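Side-chain contacts in putative phosphomethylpyrimidine kinase (Bacteroides thetaiotaomicron, PDB 3MBH), which probably phosphorylates pyridoxal and related B6 vitamers with ATP and holds a bound pyridoxal in this crystal form: residues A[76-81]-A[96-101]; A[260-265]-A[269-274]; A[145-150]-A[165-170]. One frame throughout, in Å; residues are numbered along the deposited sequence.

Overall arrangement
Interactions 1 and 3 are buried contacts of the alpha/beta body, whereas interaction 2 lies nearer the surface and is partly buried. In interaction 1 strand 80-83 and the loop leading into it meet helix 91-102; interaction 3 pairs two successive helices, 147-154 and 164-176. Their chemistry matches their place: hydrocarbon and ring contacts alone join the segments. Interaction 2, a loop folding back on the approach to helix 272-275, adds a tyrosine-to-carbonyl hydrogen bond to its leucine packing. The three share no helix or strand. The centres of interactions 1 and 2 are 35 Å apart, on opposite sides of the chain's centre, and interaction 3 lies 27 and 29 Å from them.

Interaction 1 (A[76-81]-A[96-101])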
loop_
_atom_site.group_PDB
_atom_site.type_symbol
_atom_site.label_atom_id
_atom_site.label_comp_id
_atom_site.label_asym_id
_atom_site.label_seq_id
_atom_site.Cartn_x
_atom_site.Cartn_y
_atom_site.Cartn_z
ATOM N N VAL A 76 -29.674 3.219 19.194
ATOM C CA VAL A 76 -28.422 3.481 18.492
ATOM C C VAL A 76 -27.619 4.517 19.261
ATOM O O VAL A 76 -28.163 5.474 19.801
ATOM C CB VAL A 76 -28.616 3.854 16.988
ATOM C CG1 VAL A 76 -29.509 4.989 16.850
ATOM C CG2 VAL A 76 -27.270 4.218 16.338
ATOM N N GLN A 77 -26.323 4.288 19.319
ATOM C CA GLN A 77 -25.406 5.201 19.965
ATOM C C GLN A 77 -24.394 5.748 18.957
ATOM O O GLN A 77 -23.811 4.997 18.181
ATOM C CB GLN A 77 -24.670 4.493 21.084
ATOM C CG GLN A 77 -25.561 3.949 22.193
ATOM C CD GLN A 77 -25.794 4.972 23.280
ATOM O OE1 GLN A 77 -25.734 4.643 24.468
ATOM N NE2 GLN A 77 -26.010 6.231 22.883
ATOM N N PHE A 78 -24.184 7.059 18.986
ATOM C CA PHE A 78 -23.208 7.672 18.098
ATOM C C PHE A 78 -21.957 8.104 18.813
ATOM O O PHE A 78 -22.021 8.655 19.889
ATOM C CB PHE A 78 -23.828 8.844 17.341
ATOM C CG PHE A 78 -25.012 8.443 16.499
ATOM C CD1 PHE A 78 -24.835 7.644 15.392
ATOM C CD2 PHE A 78 -26.287 8.824 16.843
ATOM C CE1 PHE A 78 -25.926 7.253 14.647
ATOM C CE2 PHE A 78 -27.388 8.468 16.071
ATOM C CZ PHE A 78 -27.220 7.696 14.984
ATOM N N ASP A 79 -20.821 7.873 18.194
ATOM C CA ASP A 79 -19.528 8.327 18.720
ATOM C C ASP A 79 -19.294 9.766 18.332
ATOM O O ASP A 79 -18.535 10.484 18.989
ATOM C CB ASP A 79 -18.454 7.416 18.191
ATOM C CG ASP A 79 -18.726 5.962 18.579
ATOM O OD1 ASP A 79 -18.549 5.694 19.765
ATOM O OD2 ASP A 79 -19.196 5.136 17.740
ATOM N N ALA A 80 -19.977 10.206 17.277
ATOM C CA ALA A 80 -19.887 11.582 16.885
ATOM C C ALA A 80 -21.125 12.016 16.163
ATOM O O ALA A 80 -21.835 11.188 15.648
ATOM C CB ALA A 80 -18.672 11.812 16.027
ATOM N N ILE A 81 -21.378 13.324 16.168
ATOM C CA ILE A 81 -22.469 13.953 15.422
ATOM C C ILE A 81 -21.851 15.135 14.675
ATOM O O ILE A 81 -21.157 15.977 15.266
ATOM C CB ILE A 81 -23.623 14.483 16.313
ATOM C CG1 ILE A 81 -24.203 13.339 17.142
ATOM C CG2 ILE A 81 -24.710 15.217 15.427
ATOM C CD1 ILE A 81 -25.244 13.708 18.166
ATOM N N SER A 96 -30.411 20.672 17.694
ATOM C CA SER A 96 -29.926 20.928 19.050
ATOM C C SER A 96 -30.429 19.870 20.045
ATOM O O SER A 96 -29.664 19.367 20.879
ATOM C CB SER A 96 -30.316 22.331 19.504
ATOM O OG SER A 96 -29.906 23.288 18.552
ATOM N N ASP A 97 -31.709 19.529 19.948
ATOM C CA ASP A 97 -32.304 18.469 20.793
ATOM C C ASP A 97 -31.719 17.095 20.522
ATOM O O ASP A 97 -31.565 16.304 21.447
ATOM C CB ASP A 97 -33.825 18.418 20.616
ATOM C CG ASP A 97 -34.525 19.560 21.332
ATOM O OD1 ASP A 97 -33.882 20.185 22.189
ATOM O OD2 ASP A 97 -35.705 19.852 21.040
ATOM N N PHE A 98 -31.392 16.821 19.254
ATOM C CA PHE A 98 -30.781 15.587 18.855
ATOM C C PHE A 98 -29.424 15.430 19.523
ATOM O O PHE A 98 -29.168 14.398 20.144
ATOM C CB PHE A 98 -30.650 15.529 17.336
ATOM C CG PHE A 98 -29.886 14.351 16.831
ATOM C CD1 PHE A 98 -30.296 13.075 17.109
ATOM C CD2 PHE A 98 -28.722 14.527 16.093
ATOM C CE1 PHE A 98 -29.581 11.971 16.629
ATOM C CE2 PHE A 98 -27.997 13.435 15.608
ATOM C CZ PHE A 98 -28.419 12.147 15.890
ATOM N N ILE A 99 -28.615 16.484 19.466
ATOM C CA ILE A 99 -27.319 16.520 20.112
ATOM C C ILE A 99 -27.478 16.346 21.631
ATOM O O ILE A 99 -26.755 15.556 22.248
ATOM C CB ILE A 99 -26.574 17.830 19.814
ATOM C CG1 ILE A 99 -26.209 17.866 18.343
ATOM C CG2 ILE A 99 -25.315 17.947 20.712
ATOM C CD1 ILE A 99 -25.860 19.250 17.813
ATOM N N LYS A 100 -28.454 17.040 22.216
ATOM C CA LYS A 100 -28.683 16.915 23.652
ATOM C C LYS A 100 -28.979 15.465 24.033
ATOM O O LYS A 100 -28.425 14.941 25.006
ATOM C CB LYS A 100 -29.811 17.806 24.120
ATOM C CG LYS A 100 -30.021 17.836 25.669
ATOM C CD LYS A 100 -31.284 18.600 26.051
ATOM C CE LYS A 100 -32.487 18.201 25.200
ATOM N NZ LYS A 100 -33.799 18.544 25.864
ATOM N N ASP A 101 -29.841 14.816 23.263
ATOM C CA ASP A 101 -30.281 13.469 23.589
ATOM C C ASP A 101 -29.290 12.366 23.210
ATOM O O ASP A 101 -29.359 11.255 23.752
ATOM C CB ASP A 101 -31.603 13.188 22.900
ATOM C CG ASP A 101 -32.758 14.047 23.446
ATOM O OD1 ASP A 101 -32.635 14.680 24.504
ATOM O OD2 ASP A 101 -33.790 14.113 22.771
#
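The ring of Phe98 takes Phe78 at its edge: CE2 of Phe78 lies near the plane of the Phe98 ring, 3.8 Å from its CZ. Seen from Phe78 the approach is oblique, and the two side chains cross at about a right angle. Ile81 comes to the next ring atom: its CG2 approaches the Phe98 ring obliquely, 3.7 Å from CE2, and its CD1 also lies 3.8 Å from Phe98 CE2. Phe98 thus meets an aromatic neighbour at CZ and an aliphatic one at the adjoining CE2. Its CG is anti to the backbone N (chi1 173°), a torsion that carries the ring from the helix toward the strand. On the other segment, Ile81 points toward the helix and extends CD1 to 4.0 Å from the CA of Ile99, while its CG2 lies 4.2 Å from Ile99 CG1.

The contact belongs to the beta-alpha-beta unit of strand 80-83, helix 91-102 and strand 108-111. Ile81 and Ile99 both touch Ile109 of the last strand, and Phe98 also reaches Ala11 of strand 9-17. Trp71 meets Phe78 edge-to-face, continuing the aromatic cluster. With carbon atoms alone meeting between these side chains, this is a buried hydrophobic contact, probably held by packing and the exclusion of water, with little directional bonding to set its geometry.

Interaction 2 (A[260-265]-A[269-274])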
loop_
_atom_site.group_PDB
_atom_site.type_symbol
_atom_site.label_atom_id
_atom_site.label_comp_id
_atom_site.label_asym_id
_atom_site.label_seq_id
_atom_site.Cartn_x
_atom_site.Cartn_y
_atom_site.Cartn_z
ATOM N N PHE A 260 -6.412 19.953 -12.653
ATOM C CA PHE A 260 -5.668 20.861 -13.489
ATOM C C PHE A 260 -5.258 20.256 -14.856
ATOM O O PHE A 260 -4.925 19.077 -15.001
ATOM C CB PHE A 260 -4.372 21.363 -12.849
ATOM C CG PHE A 260 -4.519 22.173 -11.586
ATOM C CD1 PHE A 260 -5.728 22.761 -11.177
ATOM C CD2 PHE A 260 -3.358 22.449 -10.862
ATOM C CE1 PHE A 260 -5.780 23.503 -10.063
ATOM C CE2 PHE A 260 -3.380 23.201 -9.761
ATOM C CZ PHE A 260 -4.576 23.738 -9.327
ATOM N N GLY A 261 -5.198 21.110 -15.853
ATOM C CA GLY A 261 -4.616 20.685 -17.125
ATOM C C GLY A 261 -5.638 20.192 -18.136
ATOM O O GLY A 261 -5.297 19.647 -19.163
ATOM N N TYR A 262 -6.899 20.412 -17.842
ATOM C CA TYR A 262 -7.935 20.204 -18.856
ATOM C C TYR A 262 -9.147 20.977 -18.450
ATOM O O TYR A 262 -9.187 21.510 -17.325
ATOM C CB TYR A 262 -8.281 18.729 -19.007
ATOM C CG TYR A 262 -8.841 18.153 -17.780
ATOM C CD1 TYR A 262 -8.022 17.922 -16.674
ATOM C CD2 TYR A 262 -10.219 17.845 -17.690
ATOM C CE1 TYR A 262 -8.565 17.398 -15.489
ATOM C CE2 TYR A 262 -10.759 17.294 -16.525
ATOM C CZ TYR A 262 -9.900 17.083 -15.443
ATOM O OH TYR A 262 -10.379 16.549 -14.301
ATOM N N GLU A 263 -10.099 21.066 -19.373
ATOM C CA GLU A 263 -11.226 21.923 -19.167
ATOM C C GLU A 263 -12.146 21.297 -18.143
ATOM O O GLU A 263 -12.621 20.203 -18.302
ATOM C CB GLU A 263 -11.918 22.328 -20.474
ATOM C CG GLU A 263 -11.262 23.642 -21.011
ATOM C CD GLU A 263 -12.092 24.378 -22.044
ATOM O OE1 GLU A 263 -13.287 23.998 -22.236
ATOM O OE2 GLU A 263 -11.539 25.341 -22.653
ATOM N N TYR A 264 -12.292 21.968 -17.019
ATOM C CA TYR A 264 -12.937 21.366 -15.879
ATOM C C TYR A 264 -13.962 22.368 -15.401
ATOM O O TYR A 264 -13.705 23.560 -15.369
ATOM C CB TYR A 264 -11.896 21.044 -14.785
ATOM C CG TYR A 264 -12.492 20.299 -13.614
ATOM C CD1 TYR A 264 -12.759 18.957 -13.717
ATOM C CD2 TYR A 264 -12.840 20.954 -12.430
ATOM C CE1 TYR A 264 -13.346 18.254 -12.651
ATOM C CE2 TYR A 264 -13.417 20.256 -11.350
ATOM C CZ TYR A 264 -13.656 18.897 -11.468
ATOM O OH TYR A 264 -14.237 18.159 -10.460
ATOM N N ASP A 265 -15.137 21.887 -15.057
ATOM C CA ASP A 265 -16.176 22.705 -14.447
ATOM C C ASP A 265 -16.022 22.624 -12.951
ATOM O O ASP A 265 -16.475 21.656 -12.327
ATOM C CB ASP A 265 -17.554 22.179 -14.856
ATOM C CG ASP A 265 -18.683 22.994 -14.309
ATOM O OD1 ASP A 265 -18.476 23.976 -13.562
ATOM O OD2 ASP A 265 -19.831 22.623 -14.611
ATOM N N GLY A 269 -16.663 20.283 -8.110
ATOM C CA GLY A 269 -15.895 20.042 -6.911
ATOM C C GLY A 269 -14.493 19.525 -7.138
ATOM O O GLY A 269 -14.042 19.332 -8.289
ATOM N N ILE A 270 -13.813 19.283 -6.038
ATOM C CA ILE A 270 -12.540 18.540 -6.077
ATOM C C ILE A 270 -12.701 17.151 -6.656
ATOM O O ILE A 270 -13.824 16.604 -6.658
ATOM C CB ILE A 270 -11.839 18.528 -4.700
ATOM C CG1 ILE A 270 -12.590 17.667 -3.681
ATOM C CG2 ILE A 270 -11.714 19.964 -4.244
ATOM C CD1 ILE A 270 -11.763 17.192 -2.481
ATOM N N LEU A 271 -11.640 16.602 -7.246
ATOM C CA LEU A 271 -11.741 15.245 -7.772
ATOM C C LEU A 271 -11.524 14.205 -6.670
ATOM O O LEU A 271 -10.487 13.520 -6.618
ATOM C CB LEU A 271 -10.820 14.995 -8.934
ATOM C CG LEU A 271 -11.304 15.355 -10.311
ATOM C CD1 LEU A 271 -10.256 14.853 -11.295
ATOM C CD2 LEU A 271 -12.700 14.818 -10.656
ATOM N N LEU A 272 -12.530 14.133 -5.808
ATOM C CA LEU A 272 -12.523 13.336 -4.615
ATOM C C LEU A 272 -12.092 11.885 -4.873
ATOM O O LEU A 272 -11.154 11.376 -4.240
ATOM C CB LEU A 272 -13.931 13.403 -3.959
ATOM C CG LEU A 272 -13.955 12.655 -2.620
ATOM C CD1 LEU A 272 -12.867 13.252 -1.622
ATOM C CD2 LEU A 272 -15.345 12.750 -2.019
ATOM N N GLU A 273 -12.733 11.230 -5.842
ATOM C CA GLU A 273 -12.482 9.790 -6.073
ATOM C C GLU A 273 -11.147 9.515 -6.554
ATOM O O GLU A 273 -10.572 8.446 -6.302
ATOM C CB GLU A 273 -13.543 9.151 -6.980
ATOM C CG GLU A 273 -14.900 9.173 -6.312
ATOM C CD GLU A 273 -15.590 10.463 -6.368
ATOM O OE1 GLU A 273 -15.119 11.393 -7.111
ATOM O OE2 GLU A 273 -16.619 10.570 -5.669
ATOM N N LYS A 274 -10.549 10.534 -7.143
ATOM C CA LYS A 274 -9.237 10.390 -7.668
ATOM C C LYS A 274 -8.196 10.453 -6.565
ATOM O O LYS A 274 -7.113 9.874 -6.709
ATOM C CB LYS A 274 -9.032 11.486 -8.732
ATOM C CG LYS A 274 -7.868 11.367 -9.582
ATOM C CD LYS A 274 -7.996 10.377 -10.706
ATOM C CE LYS A 274 -6.540 10.258 -11.298
ATOM N NZ LYS A 274 -6.427 9.300 -12.391
#
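An inverse gamma turn centred on Leu271 leads into the short helix 272-275, and the loop 260-265 folds back against this region through two tyrosines. Tyr264 makes the polar link: its OH donates to the carbonyl O of Gly269. The modelled separation of Tyr264 OH and Gly269 O, 2.5 Å, is very short, and its exact value is doubtful, since it may reflect coordinate error at 2.0 Å resolution. That oxygen sits at the edge of the tyrosine ring, near its plane. With CG anti to the backbone N (chi1 -175°), the ring of Tyr264 extends from its loop toward the glycine carbonyl.

Leu271 points toward the loop and divides its two methyls between the tyrosines. CD2 approaches the Tyr264 ring obliquely, 4.0 Å from CE1 and 3.7 Å from the OH, the two side chains running antiparallel alongside one another. CD1 lies 3.5 Å from the OH of Tyr262, whose side chain reaches Leu271 from across the gap between the segments. A single hydrogen bond thus ties the loop to the residues just before the turn, and Leu271 adds apolar contact.

Arg21 touches both Tyr264 and Leu271 and forms a salt bridge with Glu273, while the backbone of Leu271 bonds to Gly255 in helix 241-257. Leu271 also packs on Val7 of a second subunit. Ile270, pointing away from the loop, rests on Ile256 of helix 241-257 and on Thr223 and Thr226 of helix 223-236.

Interaction 3 (A[145-150]-A[165-170]); sequences PNLTEL and EELKEY
Between segments 145-150 and 165-170 the backbones are nearest at Leu150 and Tyr170, whose CA atoms are 8.0 Å apart, while Leu147 and Leu167 face each other at 9.7 Å between CA atoms. The Leu150-Tyr170 pair carries most of the contact: CD2 of Leu150 approaches the Tyr170 ring obliquely, 3.6 Å from CD2 of the tyrosine, and CD1 lies 3.9 Å from its CB. The side chains cross at about a right angle. Tyr170 has CG beside its own backbone N (chi1 -56°), which lays the ring back along its helix, with Glu166 O over one face and Leu167 CD2 at the edge, in plane. One helical turn earlier, Leu147 CD1 meets Leu167 CD2 at 4.2 Å. Leu150 also rests on Ile184 and Leu147 on Pro188, setting helix 147-154 against strand 181-189.

At the start of that helix, Asn146 and Glu149 form a capping box: Glu149 N donates to Asn146 OD1 at 2.8 Å, and Asn146 N to Glu149 OE1 at 3.0 Å. Tyr170 OH bonds to Ser162 OG. Polar bonds therefore serve the helix start and the tyrosine end, and the join between the helices rests on van der Waals contact of leucine methyls with leucine and tyrosine carbons.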
loop_
_atom_site.group_PDB
_atom_site.type_symbol
_atom_site.label_atom_id
_atom_site.label_comp_id
_atom_site.label_asym_id
_atom_site.label_seq_id
_atom_site.Cartn_x
_atom_site.Cartn_y
_atom_site.Cartn_z
ATOM N N PRO A 145 -16.378 27.324 10.568
ATOM C CA PRO A 145 -16.780 28.390 9.642
ATOM C C PRO A 145 -15.707 28.825 8.653
ATOM O O PRO A 145 -14.530 28.923 9.037
ATOM C CB PRO A 145 -16.981 29.573 10.540
ATOM C CG PRO A 145 -16.194 29.242 11.805
ATOM C CD PRO A 145 -16.171 27.792 11.938
ATOM N N ASN A 146 -16.130 29.181 7.438
ATOM C CA ASN A 146 -15.294 29.967 6.551
ATOM C C ASN A 146 -15.354 31.421 6.961
ATOM O O ASN A 146 -16.145 31.788 7.823
ATOM C CB ASN A 146 -15.625 29.764 5.067
ATOM C CG ASN A 146 -17.025 30.181 4.687
ATOM O OD1 ASN A 146 -17.580 31.163 5.223
ATOM N ND2 ASN A 146 -17.601 29.468 3.706
ATOM N N LEU A 147 -14.545 32.271 6.332
ATOM C CA LEU A 147 -14.467 33.666 6.771
ATOM C C LEU A 147 -15.831 34.383 6.689
ATOM O O LEU A 147 -16.234 35.162 7.595
ATOM C CB LEU A 147 -13.388 34.424 5.968
ATOM C CG LEU A 147 -13.034 35.779 6.553
ATOM C CD1 LEU A 147 -12.444 35.560 7.924
ATOM C CD2 LEU A 147 -12.098 36.521 5.631
ATOM N N THR A 148 -16.571 34.092 5.623
ATOM C CA THR A 148 -17.903 34.642 5.449
ATOM C C THR A 148 -18.816 34.284 6.619
ATOM O O THR A 148 -19.464 35.153 7.204
ATOM C CB THR A 148 -18.543 34.122 4.152
ATOM O OG1 THR A 148 -17.749 34.525 3.027
ATOM C CG2 THR A 148 -19.980 34.676 3.983
ATOM N N GLU A 149 -18.854 33.001 6.922
ATOM C CA GLU A 149 -19.679 32.449 7.971
ATOM C C GLU A 149 -19.239 32.997 9.322
ATOM O O GLU A 149 -20.080 33.258 10.190
ATOM C CB GLU A 149 -19.629 30.925 7.927
ATOM C CG GLU A 149 -20.306 30.393 6.718
ATOM C CD GLU A 149 -19.933 28.975 6.333
ATOM O OE1 GLU A 149 -18.911 28.410 6.823
ATOM O OE2 GLU A 149 -20.721 28.429 5.548
ATOM N N LEU A 150 -17.949 33.268 9.480
ATOM C CA LEU A 150 -17.456 33.841 10.725
ATOM C C LEU A 150 -18.103 35.182 11.002
ATOM O O LEU A 150 -18.528 35.476 12.133
ATOM C CB LEU A 150 -15.936 34.041 10.705
ATOM C CG LEU A 150 -15.430 34.959 11.852
ATOM C CD1 LEU A 150 -15.177 34.149 13.071
ATOM C CD2 LEU A 150 -14.255 35.676 11.443
ATOM N N GLU A 165 -3.628 38.950 14.629
ATOM C CA GLU A 165 -4.125 39.376 15.934
ATOM C C GLU A 165 -5.632 39.448 15.972
ATOM O O GLU A 165 -6.236 38.993 16.937
ATOM C CB GLU A 165 -3.561 40.737 16.318
ATOM C CG GLU A 165 -3.599 40.995 17.810
ATOM N N GLU A 166 -6.256 39.994 14.924
ATOM C CA GLU A 166 -7.719 40.072 14.881
ATOM C C GLU A 166 -8.366 38.690 14.682
ATOM O O GLU A 166 -9.426 38.396 15.268
ATOM C CB GLU A 166 -8.206 41.038 13.780
ATOM C CG GLU A 166 -7.712 42.520 13.923
ATOM C CD GLU A 166 -8.049 43.353 12.686
ATOM O OE1 GLU A 166 -7.904 42.845 11.554
ATOM O OE2 GLU A 166 -8.513 44.497 12.835
ATOM N N LEU A 167 -7.741 37.844 13.870
ATOM C CA LEU A 167 -8.253 36.488 13.709
ATOM C C LEU A 167 -8.164 35.721 15.007
ATOM O O LEU A 167 -9.085 34.983 15.320
ATOM C CB LEU A 167 -7.575 35.744 12.556
ATOM C CG LEU A 167 -8.044 36.398 11.250
ATOM C CD1 LEU A 167 -6.930 36.491 10.270
ATOM C CD2 LEU A 167 -9.226 35.679 10.654
ATOM N N LYS A 168 -7.099 35.922 15.785
ATOM C CA LYS A 168 -7.003 35.289 17.113
ATOM C C LYS A 168 -8.161 35.701 18.029
ATOM O O LYS A 168 -8.753 34.869 18.729
ATOM C CB LYS A 168 -5.652 35.602 17.772
ATOM C CG LYS A 168 -4.474 34.850 17.131
ATOM C CD LYS A 168 -3.108 35.162 17.747
ATOM C CE LYS A 168 -2.823 34.401 19.045
ATOM N NZ LYS A 168 -1.477 34.780 19.733
ATOM N N GLU A 169 -8.488 36.999 18.015
ATOM C CA GLU A 169 -9.626 37.518 18.782
ATOM C C GLU A 169 -10.926 36.904 18.278
ATOM O O GLU A 169 -11.739 36.501 19.075
ATOM C CB GLU A 169 -9.697 39.060 18.747
ATOM C CG GLU A 169 -9.892 39.786 20.132
ATOM C CD GLU A 169 -11.131 39.314 20.954
ATOM O OE1 GLU A 169 -11.145 38.122 21.402
ATOM O OE2 GLU A 169 -12.084 40.137 21.177
ATOM N N TYR A 170 -11.145 36.789 16.970
ATOM C CA TYR A 170 -12.394 36.163 16.518
ATOM C C TYR A 170 -12.498 34.699 17.003
ATOM O O TYR A 170 -13.563 34.216 17.387
ATOM C CB TYR A 170 -12.500 36.165 15.000
ATOM C CG TYR A 170 -12.395 37.491 14.288
ATOM C CD1 TYR A 170 -13.082 38.615 14.729
ATOM C CD2 TYR A 170 -11.671 37.588 13.093
ATOM C CE1 TYR A 170 -12.995 39.834 14.025
ATOM C CE2 TYR A 170 -11.572 38.810 12.396
ATOM C CZ TYR A 170 -12.231 39.922 12.865
ATOM O OH TYR A 170 -12.126 41.111 12.142
#